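Local coordinates for protein NAGD (Escherichia coli, PDB 2C4N) that probably removes phosphate from a broad range of nucleotides and other phosphate esters, as a magnesium-dependent phosphatase of the HAD superfamily, at residues S193-L203 and G214-S225; L203-F211 and D229-P237. All coordinates share one frame; numbering follows the deposited sequence.

Interaction 1: residues S193-L203 and G214-S225; sequences SEETVIVGDNL and GLETILVLSGVS. With MG (magnesium ion), chain B; PO4 (phosphate ion), chain C.
Asp-201 faces two ways: OD1 binds magnesium at 2.3 Å, while OD2 accepts the backbone N-H of Val-224 on its anti lone pair (OD2 to N 3.0 Å). A chi1 of 64° sets the carboxylate between its own N and carbonyl carbon, and the grip of Val-224 and of a metal-bound water on OD2 probably fixes its rotation. Asp-9 and the backbone O of Asp-11 complete the protein ligands of the metal. Nearby, Ser-225 OG receives Leu-203 N almost straight (2.8 Å, 178°), tying the start of the helix to the far loop. Behind this site, strands 196-200 and 216-220 pair in parallel through five backbone hydrogen bonds, from Glu-216 N to Thr-196 O up to Val-220 N to Gly-200 O. Val-197 CG2 lies against Ile-218 CG1 at 3.7 Å. At the opposite end Leu-215 spreads its methyls, CD1 on Ser-193 CB (3.7 Å) and CD2 touching both Thr-196 CG2 and Ile-198 CB; an alanine here would probably leave a gap beside these three residues. With helix 203-212 as crossover, the strands make a beta-alpha-beta unit of the Rossmann-like HAD core, between strands 5-9 and 239-241, Ile-182 of helix 180-189 packing on Ile-198 and Leu-215.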
loop_
_atom_site.group_PDB
_atom_site.type_symbol
_atom_site.label_atom_id
_atom_site.label_comp_id
_atom_site.label_asym_id
_atom_site.label_seq_id
_atom_site.Cartn_x
_atom_site.Cartn_y
_atom_site.Cartn_z
ATOM N N SER A 193 24.492 -2.394 -23.449
ATOM C CA SER A 193 24.514 -1.851 -22.101
ATOM C C SER A 193 25.926 -1.742 -21.531
ATOM O O SER A 193 26.235 -0.778 -20.826
ATOM C CB SER A 193 23.647 -2.711 -21.177
ATOM O OG SER A 193 24.140 -4.036 -21.114
ATOM N N GLU A 194 26.784 -2.710 -21.849
ATOM C CA GLU A 194 28.154 -2.724 -21.328
ATOM C C GLU A 194 29.030 -1.550 -21.764
ATOM O O GLU A 194 30.072 -1.302 -21.162
ATOM C CB GLU A 194 28.870 -4.031 -21.701
ATOM C CG GLU A 194 27.990 -5.270 -21.730
ATOM C CD GLU A 194 27.230 -5.398 -23.030
ATOM O OE1 GLU A 194 27.883 -5.461 -24.092
ATOM O OE2 GLU A 194 25.985 -5.434 -23.000
ATOM N N GLU A 195 28.630 -0.844 -22.819
ATOM C CA GLU A 195 29.406 0.304 -23.292
ATOM C C GLU A 195 28.591 1.589 -23.232
ATOM O O GLU A 195 28.854 2.533 -23.975
ATOM C CB GLU A 195 29.897 0.094 -24.729
ATOM C CG GLU A 195 31.065 -0.865 -24.870
ATOM C CD GLU A 195 30.647 -2.215 -25.399
ATOM O OE1 GLU A 195 30.147 -2.272 -26.541
ATOM O OE2 GLU A 195 30.818 -3.218 -24.676
ATOM N N THR A 196 27.605 1.626 -22.346
ATOM C CA THR A 196 26.763 2.807 -22.229
ATOM C C THR A 196 26.673 3.296 -20.798
ATOM O O THR A 196 26.624 2.506 -19.855
ATOM C CB THR A 196 25.343 2.525 -22.751
ATOM O OG1 THR A 196 25.423 2.048 -24.100
ATOM C CG2 THR A 196 24.494 3.797 -22.720
ATOM N N VAL A 197 26.675 4.612 -20.645
ATOM C CA VAL A 197 26.565 5.225 -19.335
ATOM C C VAL A 197 25.312 6.082 -19.361
ATOM O O VAL A 197 24.916 6.586 -20.413
ATOM C CB VAL A 197 27.783 6.145 -19.032
ATOM C CG1 VAL A 197 27.853 7.276 -20.056
ATOM C CG2 VAL A 197 27.675 6.720 -17.624
ATOM N N ILE A 198 24.659 6.208 -18.217
ATOM C CA ILE A 198 23.498 7.071 -18.137
ATOM C C ILE A 198 23.833 8.115 -17.090
ATOM O O ILE A 198 24.414 7.794 -16.054
ATOM C CB ILE A 198 22.204 6.317 -17.725
ATOM C CG1 ILE A 198 21.069 7.335 -17.526
ATOM C CG2 ILE A 198 22.433 5.504 -16.452
ATOM C CD1 ILE A 198 19.694 6.705 -17.419
ATOM N N VAL A 199 23.506 9.366 -17.382
ATOM C CA VAL A 199 23.751 10.464 -16.456
ATOM C C VAL A 199 22.382 10.937 -15.975
ATOM O O VAL A 199 21.494 11.198 -16.786
ATOM C CB VAL A 199 24.468 11.652 -17.152
ATOM C CG1 VAL A 199 24.722 12.766 -16.150
ATOM C CG2 VAL A 199 25.779 11.191 -17.770
ATOM N N GLY A 200 22.201 11.029 -14.663
ATOM C CA GLY A 200 20.918 11.470 -14.140
ATOM C C GLY A 200 21.036 12.112 -12.776
ATOM O O GLY A 200 22.074 11.997 -12.123
ATOM N N ASP A 201 19.971 12.780 -12.339
ATOM C CA ASP A 201 19.972 13.456 -11.045
ATOM C C ASP A 201 19.098 12.771 -10.000
ATOM O O ASP A 201 19.132 13.145 -8.827
ATOM C CB ASP A 201 19.486 14.895 -11.202
ATOM C CG ASP A 201 18.051 14.964 -11.668
ATOM O OD1 ASP A 201 17.763 14.355 -12.713
ATOM O OD2 ASP A 201 17.218 15.614 -10.996
ATOM N N ASN A 202 18.313 11.782 -10.419
ATOM C CA ASN A 202 17.428 11.083 -9.491
ATOM C C ASN A 202 17.849 9.638 -9.240
ATOM O O ASN A 202 17.721 8.779 -10.113
ATOM C CB ASN A 202 15.993 11.097 -10.020
ATOM C CG ASN A 202 14.979 10.726 -8.955
ATOM O OD1 ASN A 202 15.288 9.981 -8.026
ATOM N ND2 ASN A 202 13.762 11.239 -9.088
ATOM N N LEU A 203 18.334 9.370 -8.032
ATOM C CA LEU A 203 18.771 8.031 -7.664
ATOM C C LEU A 203 17.690 6.983 -7.863
ATOM O O LEU A 203 17.971 5.869 -8.301
ATOM C CB LEU A 203 19.214 8.013 -6.196
ATOM C CG LEU A 203 20.619 8.538 -5.878
ATOM C CD1 LEU A 203 20.737 8.826 -4.392
ATOM C CD2 LEU A 203 21.655 7.509 -6.310
ATOM N N GLY A 214 22.015 -2.704 -16.497
ATOM C CA GLY A 214 23.404 -3.078 -16.689
ATOM C C GLY A 214 24.309 -1.950 -17.146
ATOM O O GLY A 214 25.409 -2.191 -17.638
ATOM N N LEU A 215 23.863 -0.710 -16.981
ATOM C CA LEU A 215 24.675 0.431 -17.399
ATOM C C LEU A 215 25.529 1.024 -16.293
ATOM O O LEU A 215 25.222 0.886 -15.104
ATOM C CB LEU A 215 23.787 1.558 -17.938
ATOM C CG LEU A 215 23.252 1.567 -19.376
ATOM C CD1 LEU A 215 22.332 0.390 -19.603
ATOM C CD2 LEU A 215 22.520 2.876 -19.614
ATOM N N GLU A 216 26.607 1.690 -16.698
ATOM C CA GLU A 216 27.449 2.394 -15.747
ATOM C C GLU A 216 26.605 3.636 -15.488
ATOM O O GLU A 216 25.924 4.120 -16.394
ATOM C CB GLU A 216 28.794 2.782 -16.376
ATOM C CG GLU A 216 29.842 1.683 -16.347
ATOM C CD GLU A 216 31.202 2.156 -16.827
ATOM O OE1 GLU A 216 31.322 3.328 -17.251
ATOM O OE2 GLU A 216 32.153 1.346 -16.780
ATOM N N THR A 217 26.637 4.151 -14.267
ATOM C CA THR A 217 25.824 5.312 -13.939
ATOM C C THR A 217 26.600 6.479 -13.353
ATOM O O THR A 217 27.574 6.292 -12.625
ATOM C CB THR A 217 24.729 4.925 -12.926
ATOM O OG1 THR A 217 25.351 4.402 -11.745
ATOM C CG2 THR A 217 23.801 3.857 -13.511
ATOM N N ILE A 218 26.152 7.686 -13.678
ATOM C CA ILE A 218 26.761 8.900 -13.152
ATOM C C ILE A 218 25.655 9.748 -12.556
ATOM O O ILE A 218 24.710 10.129 -13.245
ATOM C CB ILE A 218 27.459 9.746 -14.243
ATOM C CG1 ILE A 218 28.617 8.960 -14.857
ATOM C CG2 ILE A 218 27.987 11.046 -13.629
ATOM C CD1 ILE A 218 29.361 9.722 -15.947
ATOM N N LEU A 219 25.764 10.030 -11.267
ATOM C CA LEU A 219 24.774 10.854 -10.597
ATOM C C LEU A 219 25.296 12.283 -10.495
ATOM O O LEU A 219 26.421 12.495 -10.051
ATOM C CB LEU A 219 24.514 10.342 -9.174
ATOM C CG LEU A 219 23.632 11.232 -8.279
ATOM C CD1 LEU A 219 22.166 11.118 -8.697
ATOM C CD2 LEU A 219 23.790 10.803 -6.826
ATOM N N VAL A 220 24.498 13.257 -10.922
ATOM C CA VAL A 220 24.903 14.648 -10.764
ATOM C C VAL A 220 24.061 15.147 -9.603
ATOM O O VAL A 220 22.955 14.653 -9.386
ATOM C CB VAL A 220 24.643 15.508 -12.034
ATOM C CG1 VAL A 220 25.643 15.144 -13.107
ATOM C CG2 VAL A 220 23.214 15.316 -12.536
ATOM N N LEU A 221 24.588 16.106 -8.850
ATOM C CA LEU A 221 23.900 16.637 -7.680
ATOM C C LEU A 221 23.165 17.945 -7.950
ATOM O O LEU A 221 22.756 18.647 -7.024
ATOM C CB LEU A 221 24.924 16.839 -6.557
ATOM C CG LEU A 221 25.753 15.594 -6.203
ATOM C CD1 LEU A 221 26.890 15.976 -5.257
ATOM C CD2 LEU A 221 24.847 14.539 -5.585
ATOM N N SER A 222 22.984 18.257 -9.226
ATOM C CA SER A 222 22.325 19.488 -9.635
ATOM C C SER A 222 20.801 19.408 -9.648
ATOM O O SER A 222 20.134 20.386 -9.990
ATOM C CB SER A 222 22.831 19.888 -11.024
ATOM O OG SER A 222 22.705 18.802 -11.931
ATOM N N GLY A 223 20.254 18.256 -9.266
ATOM C CA GLY A 223 18.811 18.092 -9.265
ATOM C C GLY A 223 18.174 17.539 -7.996
ATOM O O GLY A 223 18.468 17.988 -6.887
ATOM N N VAL A 224 17.305 16.546 -8.168
ATOM C CA VAL A 224 16.572 15.935 -7.065
ATOM C C VAL A 224 17.399 15.302 -5.955
ATOM O O VAL A 224 17.262 15.668 -4.790
ATOM C CB VAL A 224 15.581 14.863 -7.589
ATOM C CG1 VAL A 224 14.893 14.170 -6.423
ATOM C CG2 VAL A 224 14.557 15.507 -8.505
ATOM N N SER A 225 18.244 14.341 -6.308
ATOM C CA SER A 225 19.048 13.647 -5.306
ATOM C C SER A 225 20.235 14.433 -4.764
ATOM O O SER A 225 20.843 15.247 -5.466
ATOM C CB SER A 225 19.544 12.314 -5.870
ATOM O OG SER A 225 18.466 11.424 -6.090
HETATM MG MG MG B . 15.824 14.488 -13.884
HETATM P P PO4 C . 11.940 11.492 -13.056
HETATM O O1 PO4 C . 11.603 12.475 -14.116
HETATM O O2 PO4 C . 12.005 12.180 -11.745
HETATM O O3 PO4 C . 10.898 10.439 -13.011
HETATM O O4 PO4 C . 13.253 10.870 -13.356
HETATM O O HOH W 1 25.922 -4.568 -19.052
HETATM O O HOH W 2 27.773 -0.831 -18.504
HETATM O O HOH W 3 14.670 15.417 -12.078
HETATM O O HOH W 4 15.539 12.306 -13.157
#

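Interaction 2: residues L203-F211 and D229-P237. With PO4 (phosphate ion), chain C.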
loop_
_atom_site.group_PDB
_atom_site.type_symbol
_atom_site.label_atom_id
_atom_site.label_comp_id
_atom_site.label_asym_id
_atom_site.label_seq_id
_atom_site.Cartn_x
_atom_site.Cartn_y
_atom_site.Cartn_z
ATOM N N LEU A 203 18.334 9.370 -8.032
ATOM C CA LEU A 203 18.771 8.031 -7.664
ATOM C C LEU A 203 17.690 6.983 -7.863
ATOM O O LEU A 203 17.971 5.869 -8.301
ATOM C CB LEU A 203 19.214 8.013 -6.196
ATOM C CG LEU A 203 20.619 8.538 -5.878
ATOM C CD1 LEU A 203 20.737 8.826 -4.392
ATOM C CD2 LEU A 203 21.655 7.509 -6.310
ATOM N N ARG A 204 16.454 7.348 -7.544
ATOM C CA ARG A 204 15.335 6.418 -7.641
ATOM C C ARG A 204 14.748 6.196 -9.028
ATOM O O ARG A 204 13.855 5.367 -9.190
ATOM C CB ARG A 204 14.237 6.845 -6.663
ATOM C CG ARG A 204 14.729 6.846 -5.224
ATOM C CD ARG A 204 13.676 7.295 -4.223
ATOM N NE ARG A 204 14.257 7.419 -2.886
ATOM C CZ ARG A 204 14.624 6.391 -2.124
ATOM N NH1 ARG A 204 14.465 5.144 -2.553
ATOM N NH2 ARG A 204 15.175 6.610 -0.936
ATOM N N THR A 205 15.239 6.923 -10.026
ATOM C CA THR A 205 14.726 6.747 -11.380
ATOM C C THR A 205 15.840 6.551 -12.409
ATOM O O THR A 205 15.955 5.479 -13.002
ATOM C CB THR A 205 13.814 7.930 -11.789
ATOM O OG1 THR A 205 14.564 9.148 -11.794
ATOM C CG2 THR A 205 12.649 8.072 -10.801
ATOM N N ASP A 206 16.669 7.568 -12.618
ATOM C CA ASP A 206 17.761 7.448 -13.586
ATOM C C ASP A 206 18.760 6.372 -13.177
ATOM O O ASP A 206 19.092 5.478 -13.954
ATOM C CB ASP A 206 18.526 8.767 -13.713
ATOM C CG ASP A 206 17.632 9.928 -14.060
ATOM O OD1 ASP A 206 17.033 9.904 -15.157
ATOM O OD2 ASP A 206 17.535 10.858 -13.232
ATOM N N ILE A 207 19.233 6.464 -11.941
ATOM C CA ILE A 207 20.229 5.528 -11.454
ATOM C C ILE A 207 19.698 4.110 -11.284
ATOM O O ILE A 207 20.336 3.153 -11.725
ATOM C CB ILE A 207 20.836 6.037 -10.132
ATOM C CG1 ILE A 207 21.203 7.524 -10.276
ATOM C CG2 ILE A 207 22.077 5.222 -9.785
ATOM C CD1 ILE A 207 22.187 7.830 -11.414
ATOM N N LEU A 208 18.527 3.979 -10.666
ATOM C CA LEU A 208 17.920 2.667 -10.460
ATOM C C LEU A 208 17.690 1.957 -11.797
ATOM O O LEU A 208 18.011 0.775 -11.942
ATOM C CB LEU A 208 16.592 2.806 -9.707
ATOM C CG LEU A 208 15.773 1.529 -9.467
ATOM C CD1 LEU A 208 16.589 0.522 -8.672
ATOM C CD2 LEU A 208 14.491 1.880 -8.729
ATOM N N ALA A 209 17.142 2.675 -12.773
ATOM C CA ALA A 209 16.886 2.083 -14.084
ATOM C C ALA A 209 18.185 1.703 -14.784
ATOM O O ALA A 209 18.316 0.595 -15.311
ATOM C CB ALA A 209 16.090 3.050 -14.950
ATOM N N GLY A 210 19.153 2.616 -14.786
ATOM C CA GLY A 210 20.421 2.330 -15.432
ATOM C C GLY A 210 21.093 1.112 -14.826
ATOM O O GLY A 210 21.573 0.228 -15.536
ATOM N N PHE A 211 21.119 1.066 -13.501
ATOM C CA PHE A 211 21.737 -0.044 -12.787
ATOM C C PHE A 211 21.111 -1.390 -13.150
ATOM O O PHE A 211 21.811 -2.360 -13.454
ATOM C CB PHE A 211 21.631 0.188 -11.280
ATOM C CG PHE A 211 22.101 -0.972 -10.469
ATOM C CD1 PHE A 211 21.200 -1.926 -10.006
ATOM C CD2 PHE A 211 23.459 -1.151 -10.226
ATOM C CE1 PHE A 211 21.648 -3.048 -9.316
ATOM C CE2 PHE A 211 23.917 -2.268 -9.538
ATOM C CZ PHE A 211 23.010 -3.218 -9.084
ATOM N N ASP A 229 22.182 10.953 0.072
ATOM C CA ASP A 229 21.162 9.961 -0.271
ATOM C C ASP A 229 21.757 8.612 -0.685
ATOM O O ASP A 229 21.045 7.609 -0.715
ATOM C CB ASP A 229 20.258 10.465 -1.410
ATOM C CG ASP A 229 19.328 11.584 -0.980
ATOM O OD1 ASP A 229 18.914 11.600 0.197
ATOM O OD2 ASP A 229 18.990 12.441 -1.827
ATOM N N ILE A 230 23.051 8.576 -0.996
ATOM C CA ILE A 230 23.679 7.329 -1.427
ATOM C C ILE A 230 24.185 6.439 -0.292
ATOM O O ILE A 230 24.431 5.249 -0.493
ATOM C CB ILE A 230 24.879 7.584 -2.382
ATOM C CG1 ILE A 230 26.078 8.113 -1.590
ATOM C CG2 ILE A 230 24.486 8.577 -3.472
ATOM C CD1 ILE A 230 27.424 7.925 -2.299
ATOM N N ASP A 231 24.317 7.008 0.903
ATOM C CA ASP A 231 24.834 6.270 2.051
ATOM C C ASP A 231 24.084 4.972 2.329
ATOM O O ASP A 231 24.690 3.905 2.426
ATOM C CB ASP A 231 24.814 7.153 3.311
ATOM C CG ASP A 231 25.615 8.440 3.144
ATOM O OD1 ASP A 231 26.493 8.487 2.255
ATOM O OD2 ASP A 231 25.379 9.404 3.910
ATOM N N SER A 232 22.764 5.064 2.441
ATOM C CA SER A 232 21.943 3.893 2.734
ATOM C C SER A 232 21.466 3.161 1.479
ATOM O O SER A 232 20.848 2.103 1.573
ATOM C CB SER A 232 20.739 4.312 3.583
ATOM O OG SER A 232 19.966 5.286 2.912
ATOM N N MET A 233 21.753 3.727 0.310
ATOM C CA MET A 233 21.336 3.128 -0.956
ATOM C C MET A 233 21.907 1.733 -1.205
ATOM O O MET A 233 23.118 1.514 -1.107
ATOM C CB MET A 233 21.721 4.045 -2.129
ATOM C CG MET A 233 20.743 5.186 -2.420
ATOM S SD MET A 233 19.300 4.626 -3.353
ATOM C CE MET A 233 18.011 5.771 -2.811
ATOM N N PRO A 234 21.029 0.768 -1.519
ATOM C CA PRO A 234 21.418 -0.616 -1.798
ATOM C C PRO A 234 22.549 -0.691 -2.814
ATOM O O PRO A 234 23.526 -1.422 -2.637
ATOM C CB PRO A 234 20.125 -1.240 -2.329
ATOM C CG PRO A 234 19.234 -0.044 -2.661
ATOM C CD PRO A 234 19.566 0.895 -1.555
ATOM N N PHE A 235 22.383 0.062 -3.897
ATOM C CA PHE A 235 23.361 0.137 -4.977
ATOM C C PHE A 235 23.799 1.596 -4.984
ATOM O O PHE A 235 23.115 2.451 -4.428
ATOM C CB PHE A 235 22.685 -0.196 -6.311
ATOM C CG PHE A 235 21.514 0.687 -6.610
ATOM C CD1 PHE A 235 21.688 1.906 -7.265
ATOM C CD2 PHE A 235 20.248 0.345 -6.153
ATOM C CE1 PHE A 235 20.615 2.771 -7.453
ATOM C CE2 PHE A 235 19.170 1.197 -6.333
ATOM C CZ PHE A 235 19.350 2.414 -6.982
ATOM N N ARG A 236 24.930 1.882 -5.609
ATOM C CA ARG A 236 25.405 3.249 -5.684
ATOM C C ARG A 236 25.902 3.580 -7.086
ATOM O O ARG A 236 26.249 2.692 -7.866
ATOM C CB ARG A 236 26.500 3.485 -4.642
ATOM C CG ARG A 236 25.983 3.472 -3.210
ATOM C CD ARG A 236 27.128 3.548 -2.230
ATOM N NE ARG A 236 26.673 3.661 -0.850
ATOM C CZ ARG A 236 27.485 3.627 0.201
ATOM N NH1 ARG A 236 28.791 3.480 0.028
ATOM N NH2 ARG A 236 26.993 3.743 1.425
ATOM N N PRO A 237 25.943 4.876 -7.423
ATOM C CA PRO A 237 26.396 5.318 -8.743
ATOM C C PRO A 237 27.854 4.972 -9.002
ATOM O O PRO A 237 28.655 4.892 -8.070
ATOM C CB PRO A 237 26.181 6.833 -8.695
ATOM C CG PRO A 237 25.133 7.033 -7.605
ATOM C CD PRO A 237 25.580 6.028 -6.579
HETATM P P PO4 C . 11.940 11.492 -13.056
HETATM O O1 PO4 C . 11.603 12.475 -14.116
HETATM O O2 PO4 C . 12.005 12.180 -11.745
HETATM O O3 PO4 C . 10.898 10.439 -13.011
HETATM O O4 PO4 C . 13.253 10.870 -13.356
#
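Leu-203, Ile-207 and Phe-211, on successive turns of helix 203-211, meet the irregular chain 229-237 with no hydrogen bond between them, the nearest CA atoms, those of Ile-207 and Pro-237, being 6.7 Å apart; the helix starts with a wider pi-type turn at 203-207. Phe-235 fills the middle. With CG tucked over its own backbone (chi1 57°), the ring reaches in at the helix, where Ile-207 CG2 meets the ring edge near CE1 (3.7 Å) and Leu-203 O also lies near the ring plane. Leu-208 CD1 comes obliquely to CE2 of the same ring at 3.5 Å. Farther along, the Phe-235 CB sits over the centre of the Phe-211 ring, 4.0 Å from its centroid, a CH-pi contact; the two ring planes are near parallel (17°) but slid apart, so that they barely overlap. This is a flank of the crossover helix of the beta-alpha-beta unit in the HAD core, where Leu-203 and Ile-207 also touch strand 216-220, and it is lined by the loop that leads from that strand to strand 239-241. Leu-203 forks at its end: CD1 presses on Asp-229 CB (3.4 Å) and approaches Ile-230 CG2, while CD2 meets Pro-237 CG at 3.7 Å. Pro-237 CG in turn approaches Ile-207 CG2. The Met-233 chain, bent at chi2 (-79°), carries CE over one face of the Arg-204 guanidinium, 3.5 Å from CZ and offset toward the rim. Within the loop, Arg-236 turns back to donate from NE to Ile-230 O. Trp-180 of the second subunit stacks on Phe-211, and Phe-78 of that subunit packs against Phe-235.

How the interactions relate
Leu-203 belongs to both contacts, whose centres lie 9 Å apart: helix 203-212 leaves strand 196-200 and returns to strand 216-220, and interaction 2 covers one flank of that helix with the loop that follows the second strand. Leu-215 N lies 2.9 Å from Gly-210 O, a probable hydrogen bond where helix gives way to strand. At the active-site end Asp-206 joins the two, its OD2 accepting the backbone N of Asn-202 and, weakly, that of Asp-201, while OD1 makes a salt bridge with Lys-176. The phosphate ion is shared: Thr-205 OG1 donates to its O4 (2.7 Å), Asn-202 ND2 bonds weakly to O2 (3.3 Å), and Lys-176 NZ adds another bond.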